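Local coordinates for putative nucleoside-diphosphate-sugar epimerase (Staphylococcus aureus subsp. aureus, PDB 3E48), which is of unknown function but probably binds NAD(P)H through a Rossmann-type domain and may act as a nucleoside-diphosphate-sugar epimerase, at residues N18-A22 with N23-H27; Y91-Q95 with S96-H100; N175-A178 with R179-A183; K205-A208 with A209-E213; E222-S225 with L226-A230. One frame throughout, in Å; residues are numbered along the deposited sequence.

Interaction 1 of 5, residues N18-A22 with N23-H27; sequences NQAIA and NHIDH
Q19 to A22 form the last turn of helix 11-22, and N23 to I25 close it with a Schellman motif. H24, with positive phi, is the C-prime residue. Q19 comes first: its carbonyl O takes the N-H of N23 at 2.9 Å, the last bond of the ordinary helical pattern. Its side chain turns to helix 174-186, where NE2 bonds to the carbonyl of N175. A20 follows. Its O accepts from I25 N at 3.0 Å, with an almost straight N-H...O angle of 177°. This is the long bond of the motif. The same pair meets through its side chains. I25 CG1 lies beside its own backbone N (chi1 -58°) and the chain then runs extended, which carries CD1 back to within 3.8 Å of A20 CB. I182 covers A20 from helix 174-186. I21 supplies the shorter bond. H24 N reaches I21 O at 3.0 Å from above the carbonyl plane, not along a lone pair. A22 ends the helix. Its carbonyl lies under one face of the H24 imidazole, toward the rim, with A22 O 3.6 Å from H24 NE2.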
loop_
_atom_site.group_PDB
_atom_site.type_symbol
_atom_site.label_atom_id
_atom_site.label_comp_id
_atom_site.label_asym_id
_atom_site.label_seq_id
_atom_site.Cartn_x
_atom_site.Cartn_y
_atom_site.Cartn_z
ATOM N N ASN B 18 -26.708 13.756 -3.223
ATOM C CA ASN B 18 -27.683 14.786 -2.874
ATOM C C ASN B 18 -27.046 16.170 -2.928
ATOM O O ASN B 18 -27.684 17.137 -3.347
ATOM C CB ASN B 18 -28.287 14.540 -1.488
ATOM C CG ASN B 18 -29.255 13.366 -1.475
ATOM O OD1 ASN B 18 -30.070 13.210 -2.388
ATOM N ND2 ASN B 18 -29.180 12.545 -0.439
ATOM N N GLN B 19 -25.790 16.272 -2.513
ATOM C CA GLN B 19 -25.115 17.560 -2.556
ATOM C C GLN B 19 -24.856 17.969 -4.008
ATOM O O GLN B 19 -24.934 19.147 -4.344
ATOM C CB GLN B 19 -23.805 17.517 -1.752
ATOM C CG GLN B 19 -24.013 17.569 -0.235
ATOM C CD GLN B 19 -22.706 17.622 0.552
ATOM O OE1 GLN B 19 -21.713 18.174 0.081
ATOM N NE2 GLN B 19 -22.712 17.061 1.765
ATOM N N ALA B 20 -24.572 17.000 -4.877
ATOM C CA ALA B 20 -24.327 17.315 -6.283
ATOM C C ALA B 20 -25.624 17.836 -6.899
ATOM O O ALA B 20 -25.613 18.743 -7.731
ATOM C CB ALA B 20 -23.852 16.076 -7.029
ATOM N N ILE B 21 -26.743 17.253 -6.488
ATOM C CA ILE B 21 -28.041 17.681 -6.989
ATOM C C ILE B 21 -28.330 19.096 -6.490
ATOM O O ILE B 21 -28.790 19.949 -7.253
ATOM C CB ILE B 21 -29.161 16.723 -6.522
ATOM C CG1 ILE B 21 -28.946 15.340 -7.139
ATOM C CG2 ILE B 21 -30.526 17.282 -6.889
ATOM C CD1 ILE B 21 -28.849 15.348 -8.647
ATOM N N ALA B 22 -28.044 19.348 -5.215
ATOM C CA ALA B 22 -28.278 20.669 -4.629
ATOM C C ALA B 22 -27.405 21.742 -5.282
ATOM O O ALA B 22 -27.812 22.899 -5.384
ATOM C CB ALA B 22 -28.021 20.634 -3.125
ATOM N N ASN B 23 -26.210 21.355 -5.723
ATOM C CA ASN B 23 -25.287 22.286 -6.373
ATOM C C ASN B 23 -25.502 22.359 -7.880
ATOM O O ASN B 23 -24.734 23.001 -8.596
ATOM C CB ASN B 23 -23.832 21.896 -6.091
ATOM C CG ASN B 23 -23.395 22.257 -4.684
ATOM O OD1 ASN B 23 -23.689 21.545 -3.721
ATOM N ND2 ASN B 23 -22.700 23.383 -4.560
ATOM N N HIS B 24 -26.546 21.684 -8.348
ATOM C CA HIS B 24 -26.899 21.666 -9.762
ATOM C C HIS B 24 -25.737 21.251 -10.672
ATOM O O HIS B 24 -25.486 21.878 -11.705
ATOM C CB HIS B 24 -27.427 23.049 -10.164
ATOM C CG HIS B 24 -28.496 23.575 -9.250
ATOM N ND1 HIS B 24 -29.686 22.913 -9.037
ATOM C CD2 HIS B 24 -28.548 24.695 -8.490
ATOM C CE1 HIS B 24 -30.426 23.600 -8.183
ATOM N NE2 HIS B 24 -29.759 24.685 -7.837
ATOM N N ILE B 25 -25.025 20.192 -10.293
ATOM C CA ILE B 25 -23.914 19.718 -11.109
ATOM C C ILE B 25 -24.501 18.938 -12.282
ATOM O O ILE B 25 -25.180 17.931 -12.095
ATOM C CB ILE B 25 -22.959 18.818 -10.295
ATOM C CG1 ILE B 25 -22.419 19.604 -9.092
ATOM C CG2 ILE B 25 -21.801 18.362 -11.173
ATOM C CD1 ILE B 25 -21.521 18.801 -8.167
ATOM N N ASP B 26 -24.255 19.419 -13.495
ATOM C CA ASP B 26 -24.794 18.761 -14.677
ATOM C C ASP B 26 -23.875 17.653 -15.181
ATOM O O ASP B 26 -22.705 17.571 -14.795
ATOM C CB ASP B 26 -25.037 19.792 -15.786
ATOM C CG ASP B 26 -26.023 19.306 -16.830
ATOM O OD1 ASP B 26 -27.099 18.800 -16.442
ATOM O OD2 ASP B 26 -25.732 19.439 -18.036
ATOM N N HIS B 27 -24.421 16.799 -16.042
ATOM C CA HIS B 27 -23.672 15.684 -16.622
ATOM C C HIS B 27 -23.265 14.699 -15.527
ATOM O O HIS B 27 -22.245 14.017 -15.643
ATOM C CB HIS B 27 -22.415 16.202 -17.325
ATOM C CG HIS B 27 -22.654 17.397 -18.195
ATOM N ND1 HIS B 27 -23.526 17.381 -19.261
ATOM C CD2 HIS B 27 -22.121 18.641 -18.163
ATOM C CE1 HIS B 27 -23.520 18.563 -19.851
ATOM N NE2 HIS B 27 -22.676 19.346 -19.204
#

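Interaction 2 of 5, residues Y91-Q95 with S96-H100; sequences YAAKQ and SGVAH
S96 and V98 make the two strong bonds that end helix 84-96. S96 N donates to A92 O at 2.9 Å, still in helical fashion. V98 N donates to A93 O at 2.8 Å and lies in the carbonyl plane. G97 N makes a weak bond to K94 O, at 3.4 Å. G97 has positive phi, 77°, a conformation that suits glycine, and the chain turns off the helix here in a Schellman motif. A water bridges the turn. It donates to V98 O at 2.8 Å and, weakly, to A93 O. S96 OG bonds outside the turn, to the carbonyl of V60. Packing follows the long backbone bond. V98 CB sits 3.9 Å from A93 CB. V98 CG1 is anti to its backbone N (chi1 176°), which sets CG2 beside that N and 3.9 Å from A93 CA. The turn lies at the end of a beta-alpha-beta crossover from strand 68-71 to the parallel strand 100-106. A92 rests on M59 and F63 of helix 56-63, A93 on I133, and V98 on V69 of strand 68-71.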
loop_
_atom_site.group_PDB
_atom_site.type_symbol
_atom_site.label_atom_id
_atom_site.label_comp_id
_atom_site.label_asym_id
_atom_site.label_seq_id
_atom_site.Cartn_x
_atom_site.Cartn_y
_atom_site.Cartn_z
ATOM N N TYR B 91 -8.382 -0.540 -15.277
ATOM C CA TYR B 91 -8.555 -1.181 -16.572
ATOM C C TYR B 91 -9.679 -0.543 -17.370
ATOM O O TYR B 91 -9.522 -0.253 -18.557
ATOM C CB TYR B 91 -8.845 -2.670 -16.393
ATOM C CG TYR B 91 -9.047 -3.409 -17.696
ATOM C CD1 TYR B 91 -10.277 -3.389 -18.351
ATOM C CD2 TYR B 91 -8.003 -4.119 -18.283
ATOM C CE1 TYR B 91 -10.463 -4.056 -19.552
ATOM C CE2 TYR B 91 -8.175 -4.792 -19.487
ATOM C CZ TYR B 91 -9.410 -4.758 -20.116
ATOM O OH TYR B 91 -9.602 -5.435 -21.297
ATOM N N ALA B 92 -10.814 -0.333 -16.712
ATOM C CA ALA B 92 -11.976 0.257 -17.369
ATOM C C ALA B 92 -11.744 1.720 -17.726
ATOM O O ALA B 92 -12.210 2.183 -18.767
ATOM C CB ALA B 92 -13.205 0.122 -16.481
ATOM N N ALA B 93 -11.037 2.451 -16.870
ATOM C CA ALA B 93 -10.766 3.852 -17.157
ATOM C C ALA B 93 -9.948 3.952 -18.444
ATOM O O ALA B 93 -10.206 4.809 -19.286
ATOM C CB ALA B 93 -10.013 4.503 -15.989
ATOM N N LYS B 94 -8.971 3.066 -18.607
ATOM C CA LYS B 94 -8.141 3.092 -19.809
ATOM C C LYS B 94 -8.911 2.653 -21.047
ATOM O O LYS B 94 -8.863 3.306 -22.088
ATOM C CB LYS B 94 -6.916 2.189 -19.636
ATOM C CG LYS B 94 -5.889 2.719 -18.653
ATOM C CD LYS B 94 -4.663 1.824 -18.620
ATOM C CE LYS B 94 -3.546 2.437 -17.795
ATOM N NZ LYS B 94 -2.342 1.563 -17.792
ATOM N N GLN B 95 -9.617 1.538 -20.920
ATOM C CA GLN B 95 -10.395 0.968 -22.012
ATOM C C GLN B 95 -11.445 1.933 -22.549
ATOM O O GLN B 95 -11.576 2.111 -23.763
ATOM C CB GLN B 95 -11.087 -0.309 -21.522
ATOM C CG GLN B 95 -11.506 -1.289 -22.611
ATOM C CD GLN B 95 -10.318 -1.955 -23.288
ATOM O OE1 GLN B 95 -9.354 -2.350 -22.632
ATOM N NE2 GLN B 95 -10.392 -2.096 -24.606
ATOM N N SER B 96 -12.180 2.569 -21.643
ATOM C CA SER B 96 -13.247 3.470 -22.052
ATOM C C SER B 96 -12.885 4.950 -22.172
ATOM O O SER B 96 -13.746 5.782 -22.460
ATOM C CB SER B 96 -14.446 3.264 -21.130
ATOM O OG SER B 96 -14.935 1.935 -21.289
ATOM N N GLY B 97 -11.615 5.272 -21.947
ATOM C CA GLY B 97 -11.158 6.645 -22.101
ATOM C C GLY B 97 -11.474 7.676 -21.035
ATOM O O GLY B 97 -11.647 8.857 -21.347
ATOM N N VAL B 98 -11.550 7.241 -19.782
ATOM C CA VAL B 98 -11.808 8.155 -18.675
ATOM C C VAL B 98 -10.511 8.943 -18.459
ATOM O O VAL B 98 -9.440 8.356 -18.321
ATOM C CB VAL B 98 -12.171 7.374 -17.399
ATOM C CG1 VAL B 98 -12.333 8.332 -16.219
ATOM C CG2 VAL B 98 -13.457 6.588 -17.630
ATOM N N ALA B 99 -10.619 10.268 -18.429
ATOM C CA ALA B 99 -9.459 11.142 -18.286
ATOM C C ALA B 99 -9.001 11.442 -16.871
ATOM O O ALA B 99 -7.850 11.823 -16.661
ATOM C CB ALA B 99 -9.717 12.454 -19.017
ATOM N N HIS B 100 -9.887 11.287 -15.897
ATOM C CA HIS B 100 -9.503 11.589 -14.530
ATOM C C HIS B 100 -10.259 10.743 -13.526
ATOM O O HIS B 100 -11.442 10.456 -13.705
ATOM C CB HIS B 100 -9.738 13.077 -14.252
ATOM C CG HIS B 100 -8.981 13.591 -13.069
ATOM N ND1 HIS B 100 -9.429 13.439 -11.777
ATOM C CD2 HIS B 100 -7.775 14.204 -12.982
ATOM C CE1 HIS B 100 -8.535 13.936 -10.942
ATOM N NE2 HIS B 100 -7.521 14.405 -11.646
HETATM O O HOH W 1 -7.493 6.751 -19.476
#

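Interaction 3 of 5, residues N175-A178 with R179-A183; sequences NDIA and RGVIA
I177 with V181 and A178 with I182 make two tightly packed faces of helix 174-186. V181 N bonds to I177 O at 2.9 Å, nearly along the C=O axis, and I182 N reaches A178 O at the same distance. Branched side chains crowd these carbonyls as well. V181 CG2 is 3.3 Å from I177 O, and I182 CG1 is 3.2 Å from A178 O. Both methylene and methyl lie beside their own backbone N, directed back at the preceding turn. I177 CG2 and V181 CG2 touch more lightly, at 4.2 Å. The polar side is looser. D176 and R179 run side by side and point the same way. Their salt bridge is weak, D176 OD1 to R179 NH1 at 3.5 Å. The carboxylate meets the guanidinium at its edge, with the two planes 52° apart. Each group has a second partner: D176 OD2 takes the backbone N-H of Q271, and R179 NH2 pairs with D268. R179 N bonds to N175 O at 2.9 Å, but the amide touches lightly: N175 ND2 is 3.8 Å from R179 CD. This is an alpha helix of a Rossmann-type domain, with I177 against strand 134-143 and A178 against helix 11-22.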
loop_
_atom_site.group_PDB
_atom_site.type_symbol
_atom_site.label_atom_id
_atom_site.label_comp_id
_atom_site.label_asym_id
_atom_site.label_seq_id
_atom_site.Cartn_x
_atom_site.Cartn_y
_atom_site.Cartn_z
ATOM N N ASN B 175 -21.125 14.088 5.999
ATOM C CA ASN B 175 -21.563 15.321 5.359
ATOM C C ASN B 175 -20.363 16.191 4.987
ATOM O O ASN B 175 -20.294 16.725 3.875
ATOM C CB ASN B 175 -22.496 16.109 6.281
ATOM C CG ASN B 175 -22.907 17.446 5.687
ATOM O OD1 ASN B 175 -23.519 17.501 4.621
ATOM N ND2 ASN B 175 -22.564 18.531 6.372
ATOM N N ASP B 176 -19.411 16.331 5.908
ATOM C CA ASP B 176 -18.229 17.143 5.636
ATOM C C ASP B 176 -17.302 16.520 4.596
ATOM O O ASP B 176 -16.683 17.234 3.800
ATOM C CB ASP B 176 -17.455 17.435 6.928
ATOM C CG ASP B 176 -18.140 18.486 7.793
ATOM O OD1 ASP B 176 -18.980 19.250 7.267
ATOM O OD2 ASP B 176 -17.826 18.566 8.996
ATOM N N ILE B 177 -17.196 15.194 4.594
ATOM C CA ILE B 177 -16.355 14.538 3.602
ATOM C C ILE B 177 -16.978 14.843 2.249
ATOM O O ILE B 177 -16.288 15.230 1.307
ATOM C CB ILE B 177 -16.320 13.013 3.818
ATOM C CG1 ILE B 177 -15.511 12.700 5.078
ATOM C CG2 ILE B 177 -15.722 12.317 2.588
ATOM C CD1 ILE B 177 -15.608 11.267 5.520
ATOM N N ALA B 178 -18.297 14.689 2.166
ATOM C CA ALA B 178 -19.002 14.957 0.921
ATOM C C ALA B 178 -18.817 16.404 0.475
ATOM O O ALA B 178 -18.655 16.665 -0.716
ATOM C CB ALA B 178 -20.486 14.632 1.074
ATOM N N ARG B 179 -18.841 17.352 1.411
ATOM C CA ARG B 179 -18.660 18.751 1.018
ATOM C C ARG B 179 -17.279 18.962 0.400
ATOM O O ARG B 179 -17.132 19.696 -0.580
ATOM C CB ARG B 179 -18.850 19.686 2.217
ATOM C CG ARG B 179 -20.267 19.684 2.785
ATOM C CD ARG B 179 -20.336 20.493 4.071
ATOM N NE ARG B 179 -20.089 21.915 3.844
ATOM C CZ ARG B 179 -19.832 22.790 4.812
ATOM N NH1 ARG B 179 -19.783 22.389 6.077
ATOM N NH2 ARG B 179 -19.628 24.063 4.519
ATOM N N GLY B 180 -16.270 18.313 0.972
ATOM C CA GLY B 180 -14.925 18.441 0.440
ATOM C C GLY B 180 -14.818 17.823 -0.944
ATOM O O GLY B 180 -14.186 18.385 -1.838
ATOM N N VAL B 181 -15.434 16.657 -1.124
ATOM C CA VAL B 181 -15.399 15.975 -2.412
ATOM C C VAL B 181 -16.115 16.807 -3.481
ATOM O O VAL B 181 -15.625 16.936 -4.603
ATOM C CB VAL B 181 -16.036 14.564 -2.305
ATOM C CG1 VAL B 181 -16.157 13.926 -3.678
ATOM C CG2 VAL B 181 -15.177 13.679 -1.400
ATOM N N ILE B 182 -17.264 17.377 -3.122
ATOM C CA ILE B 182 -18.038 18.216 -4.037
ATOM C C ILE B 182 -17.216 19.439 -4.444
ATOM O O ILE B 182 -17.195 19.829 -5.614
ATOM C CB ILE B 182 -19.358 18.687 -3.374
ATOM C CG1 ILE B 182 -20.336 17.507 -3.258
ATOM C CG2 ILE B 182 -19.969 19.847 -4.159
ATOM C CD1 ILE B 182 -20.838 16.962 -4.586
ATOM N N ALA B 183 -16.525 20.036 -3.478
ATOM C CA ALA B 183 -15.704 21.209 -3.759
ATOM C C ALA B 183 -14.614 20.860 -4.765
ATOM O O ALA B 183 -14.288 21.658 -5.645
ATOM C CB ALA B 183 -15.080 21.741 -2.469
#

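Interaction 4 of 5, residues K205-A208 with A209-E213; sequences KELA and AILSE
L207 and L211 touch one turn apart along helix 204-215, on the face turned to the protein interior. L207 CD2 and L211 CD1 are only 3.4 Å apart, tighter than usual for two methyl groups. L207 also has a chi1 of -144°, away from a staggered position, so the fit may be slightly strained. L211 CG lies beside its own backbone N and comes to 3.2 Å from L207 O, next to the bond that L211 N makes to the same oxygen at 3.0 Å. Helices 147-157 and 273-277 hold this face. L207 meets L147 and L273, while L211 meets L151, L154 and L277. The helix follows directly on strand 194-203. In extended short-chain dehydrogenase-like proteins, the group that includes sugar epimerases, a smaller C-terminal part accompanies the Rossmann core, and this helix probably belongs to it. One residue further on, A208 O accepts two bonds. They come from S212 N at 2.8 Å and from S212 OG at 2.7 Å, and the two donors lie on opposite faces of its carbonyl plane. S212 OG in turn receives the N-H of I219. On another side of the helix, I210 N bonds to E206 O at 2.9 Å. I210 CG1 is pressed to 3.0 Å from E206 O. The carboxylate of E206 forms a salt bridge with R168.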
loop_
_atom_site.group_PDB
_atom_site.type_symbol
_atom_site.label_atom_id
_atom_site.label_comp_id
_atom_site.label_asym_id
_atom_site.label_seq_id
_atom_site.Cartn_x
_atom_site.Cartn_y
_atom_site.Cartn_z
ATOM N N LYS B 205 -10.737 9.562 25.971
ATOM C CA LYS B 205 -11.239 10.146 27.207
ATOM C C LYS B 205 -12.174 11.311 26.876
ATOM O O LYS B 205 -13.247 11.446 27.469
ATOM C CB LYS B 205 -10.064 10.621 28.063
ATOM C CG LYS B 205 -10.384 10.775 29.533
ATOM C CD LYS B 205 -9.117 11.011 30.343
ATOM C CE LYS B 205 -8.176 9.815 30.270
ATOM N NZ LYS B 205 -8.779 8.585 30.859
ATOM N N GLU B 206 -11.768 12.149 25.925
ATOM C CA GLU B 206 -12.592 13.287 25.515
ATOM C C GLU B 206 -13.833 12.777 24.792
ATOM O O GLU B 206 -14.923 13.328 24.942
ATOM C CB GLU B 206 -11.816 14.214 24.578
ATOM C CG GLU B 206 -10.652 14.936 25.228
ATOM C CD GLU B 206 -9.800 15.671 24.215
ATOM O OE1 GLU B 206 -9.316 15.018 23.265
ATOM O OE2 GLU B 206 -9.604 16.896 24.369
ATOM N N LEU B 207 -13.661 11.724 24.000
ATOM C CA LEU B 207 -14.784 11.161 23.268
ATOM C C LEU B 207 -15.857 10.723 24.263
ATOM O O LEU B 207 -17.039 11.007 24.081
ATOM C CB LEU B 207 -14.338 9.955 22.438
ATOM C CG LEU B 207 -15.002 9.760 21.072
ATOM C CD1 LEU B 207 -14.662 8.369 20.567
ATOM C CD2 LEU B 207 -16.507 9.929 21.162
ATOM N N ALA B 208 -15.441 10.032 25.319
ATOM C CA ALA B 208 -16.383 9.563 26.327
ATOM C C ALA B 208 -17.093 10.737 27.005
ATOM O O ALA B 208 -18.297 10.676 27.258
ATOM C CB ALA B 208 -15.657 8.707 27.365
ATOM N N ALA B 209 -16.347 11.799 27.294
ATOM C CA ALA B 209 -16.917 12.982 27.940
ATOM C C ALA B 209 -17.963 13.638 27.035
ATOM O O ALA B 209 -19.008 14.083 27.504
ATOM C CB ALA B 209 -15.813 13.979 28.284
ATOM N N ILE B 210 -17.673 13.690 25.736
ATOM C CA ILE B 210 -18.591 14.270 24.758
ATOM C C ILE B 210 -19.888 13.466 24.714
ATOM O O ILE B 210 -20.987 14.023 24.783
ATOM C CB ILE B 210 -17.987 14.256 23.329
ATOM C CG1 ILE B 210 -16.715 15.099 23.285
ATOM C CG2 ILE B 210 -19.002 14.790 22.325
ATOM C CD1 ILE B 210 -16.960 16.559 23.507
ATOM N N LEU B 211 -19.747 12.152 24.580
ATOM C CA LEU B 211 -20.898 11.261 24.515
ATOM C C LEU B 211 -21.696 11.304 25.816
ATOM O O LEU B 211 -22.922 11.197 25.800
ATOM C CB LEU B 211 -20.432 9.831 24.221
ATOM C CG LEU B 211 -19.671 9.658 22.899
ATOM C CD1 LEU B 211 -19.025 8.275 22.836
ATOM C CD2 LEU B 211 -20.622 9.868 21.733
ATOM N N SER B 212 -20.999 11.469 26.937
ATOM C CA SER B 212 -21.653 11.527 28.241
ATOM C C SER B 212 -22.572 12.738 28.369
ATOM O O SER B 212 -23.748 12.602 28.709
ATOM C CB SER B 212 -20.610 11.563 29.361
ATOM O OG SER B 212 -19.897 10.340 29.440
ATOM N N GLU B 213 -22.037 13.924 28.100
ATOM C CA GLU B 213 -22.830 15.142 28.203
ATOM C C GLU B 213 -23.900 15.235 27.117
ATOM O O GLU B 213 -24.904 15.929 27.286
ATOM C CB GLU B 213 -21.917 16.372 28.159
ATOM C CG GLU B 213 -20.953 16.388 26.994
ATOM C CD GLU B 213 -20.030 17.593 27.010
ATOM O OE1 GLU B 213 -20.537 18.736 26.981
ATOM O OE2 GLU B 213 -18.797 17.397 27.048
#

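Interaction 5 of 5, residues E222-S225 with L226-A230; sequences EPVS and LETFA
S225 is the N-cap of helix 226-231, T228 is the N3 residue whose backbone N-H it caps, and V224 and F229 flank the cap as a hydrophobic staple. S225 OG stands between its own backbone N and carbonyl carbon (chi1 64°). That turns the hydroxyl over the open first turn, where it accepts from T228 N at 3.1 Å with an N-H...O angle of 157°. The T228 side chain faces back at the serine, with T228 OG1 2.7 Å from S225 OG. A true capping box would have T228 OG1 take the N-H of S225 directly. Here a water stands in that place, accepting from S225 N at 2.7 Å and lying close to T228 OG1. S225 grips the first turn by two bonds: OG takes the N-H of T228, and its carbonyl O accepts from F229 N at 3.0 Å. On the apolar side, V224 and F229 cross at about a right angle. V224 CG2 lies at the edge of the phenyl ring, near its plane, and meets F229 CB at 4.0 Å. F229 CG is anti to its backbone N (chi1 -172°), which sends the ring off toward Y162, P163 and Y233, and toward L243 and A244 of helix 239-251. L226 packs on P163 and H248, and V224 on I161, so the short helix is held against the following helix and a loop. E227 curls back over the cap, and E227 OE1 ends 3.4 Å from S225 CB.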
loop_
_atom_site.group_PDB
_atom_site.type_symbol
_atom_site.label_atom_id
_atom_site.label_comp_id
_atom_site.label_asym_id
_atom_site.label_seq_id
_atom_site.Cartn_x
_atom_site.Cartn_y
_atom_site.Cartn_z
ATOM N N GLU B 222 -13.310 2.775 29.360
ATOM C CA GLU B 222 -12.775 1.547 29.940
ATOM C C GLU B 222 -12.590 0.561 28.796
ATOM O O GLU B 222 -13.407 -0.338 28.588
ATOM C CB GLU B 222 -13.743 0.975 30.976
ATOM C CG GLU B 222 -13.855 1.812 32.237
ATOM C CD GLU B 222 -14.865 1.253 33.218
ATOM O OE1 GLU B 222 -14.760 0.054 33.563
ATOM O OE2 GLU B 222 -15.761 2.014 33.647
ATOM N N PRO B 223 -11.499 0.721 28.035
ATOM C CA PRO B 223 -11.184 -0.136 26.895
ATOM C C PRO B 223 -10.995 -1.610 27.219
ATOM O O PRO B 223 -10.328 -1.966 28.191
ATOM C CB PRO B 223 -9.915 0.500 26.331
ATOM C CG PRO B 223 -9.246 1.026 27.555
ATOM C CD PRO B 223 -10.397 1.664 28.300
ATOM N N VAL B 224 -11.604 -2.459 26.400
ATOM C CA VAL B 224 -11.485 -3.896 26.568
ATOM C C VAL B 224 -10.327 -4.366 25.701
ATOM O O VAL B 224 -9.773 -3.589 24.915
ATOM C CB VAL B 224 -12.775 -4.636 26.139
ATOM C CG1 VAL B 224 -13.909 -4.285 27.089
ATOM C CG2 VAL B 224 -13.147 -4.263 24.711
ATOM N N SER B 225 -9.961 -5.632 25.851
ATOM C CA SER B 225 -8.867 -6.209 25.081
ATOM C C SER B 225 -9.234 -6.268 23.603
ATOM O O SER B 225 -10.409 -6.183 23.242
ATOM C CB SER B 225 -8.565 -7.622 25.584
ATOM O OG SER B 225 -9.677 -8.477 25.371
ATOM N N LEU B 226 -8.225 -6.415 22.751
ATOM C CA LEU B 226 -8.450 -6.497 21.315
ATOM C C LEU B 226 -9.232 -7.760 20.967
ATOM O O LEU B 226 -10.055 -7.759 20.050
ATOM C CB LEU B 226 -7.111 -6.496 20.567
ATOM C CG LEU B 226 -6.269 -5.221 20.651
ATOM C CD1 LEU B 226 -4.885 -5.482 20.078
ATOM C CD2 LEU B 226 -6.963 -4.096 19.889
ATOM N N GLU B 227 -8.975 -8.836 21.707
ATOM C CA GLU B 227 -9.658 -10.107 21.478
ATOM C C GLU B 227 -11.140 -9.992 21.834
ATOM O O GLU B 227 -12.006 -10.423 21.073
ATOM C CB GLU B 227 -9.020 -11.218 22.321
ATOM C CG GLU B 227 -7.526 -11.430 22.093
ATOM C CD GLU B 227 -6.681 -10.269 22.586
ATOM O OE1 GLU B 227 -6.818 -9.886 23.767
ATOM O OE2 GLU B 227 -5.869 -9.743 21.796
ATOM N N THR B 228 -11.422 -9.403 22.991
ATOM C CA THR B 228 -12.798 -9.238 23.453
ATOM C C THR B 228 -13.601 -8.352 22.503
ATOM O O THR B 228 -14.743 -8.665 22.165
ATOM C CB THR B 228 -12.836 -8.628 24.872
ATOM O OG1 THR B 228 -12.122 -9.481 25.776
ATOM C CG2 THR B 228 -14.271 -8.485 25.360
ATOM N N PHE B 229 -13.003 -7.246 22.071
ATOM C CA PHE B 229 -13.676 -6.329 21.158
ATOM C C PHE B 229 -14.047 -7.030 19.850
ATOM O O PHE B 229 -15.171 -6.911 19.365
ATOM C CB PHE B 229 -12.775 -5.130 20.852
ATOM C CG PHE B 229 -13.465 -4.041 20.082
ATOM C CD1 PHE B 229 -14.358 -3.183 20.717
ATOM C CD2 PHE B 229 -13.241 -3.885 18.721
ATOM C CE1 PHE B 229 -15.019 -2.184 20.007
ATOM C CE2 PHE B 229 -13.896 -2.890 18.000
ATOM C CZ PHE B 229 -14.787 -2.038 18.645
ATOM N N ALA B 230 -13.097 -7.765 19.284
ATOM C CA ALA B 230 -13.328 -8.477 18.033
ATOM C C ALA B 230 -14.430 -9.516 18.187
ATOM O O ALA B 230 -15.242 -9.715 17.285
ATOM C CB ALA B 230 -12.038 -9.153 17.573
HETATM O O HOH W 2 -11.173 -7.658 27.258
#

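In the fold
From the N terminus, the five contacts lie in series, each local, and none nests in or crosses another. Interaction 1 closes helix 11-22 and turns the chain toward strand 28-32. Interaction 2 does the same between helix 84-96 and strand 100-106, with its centre about 23 Å from that of interaction 1. Interaction 3 lies within helix 174-186. Interactions 1 and 3 are the only pair that touch: Q19 packs on helix 174-186, joining it to helix 11-22, far off in sequence. Interaction 4 lies within helix 204-215, and interaction 5 starts helix 226-231. Their centres are about 19 Å apart, and interaction 5 is across the chain's centre from interactions 1, 2 and 3.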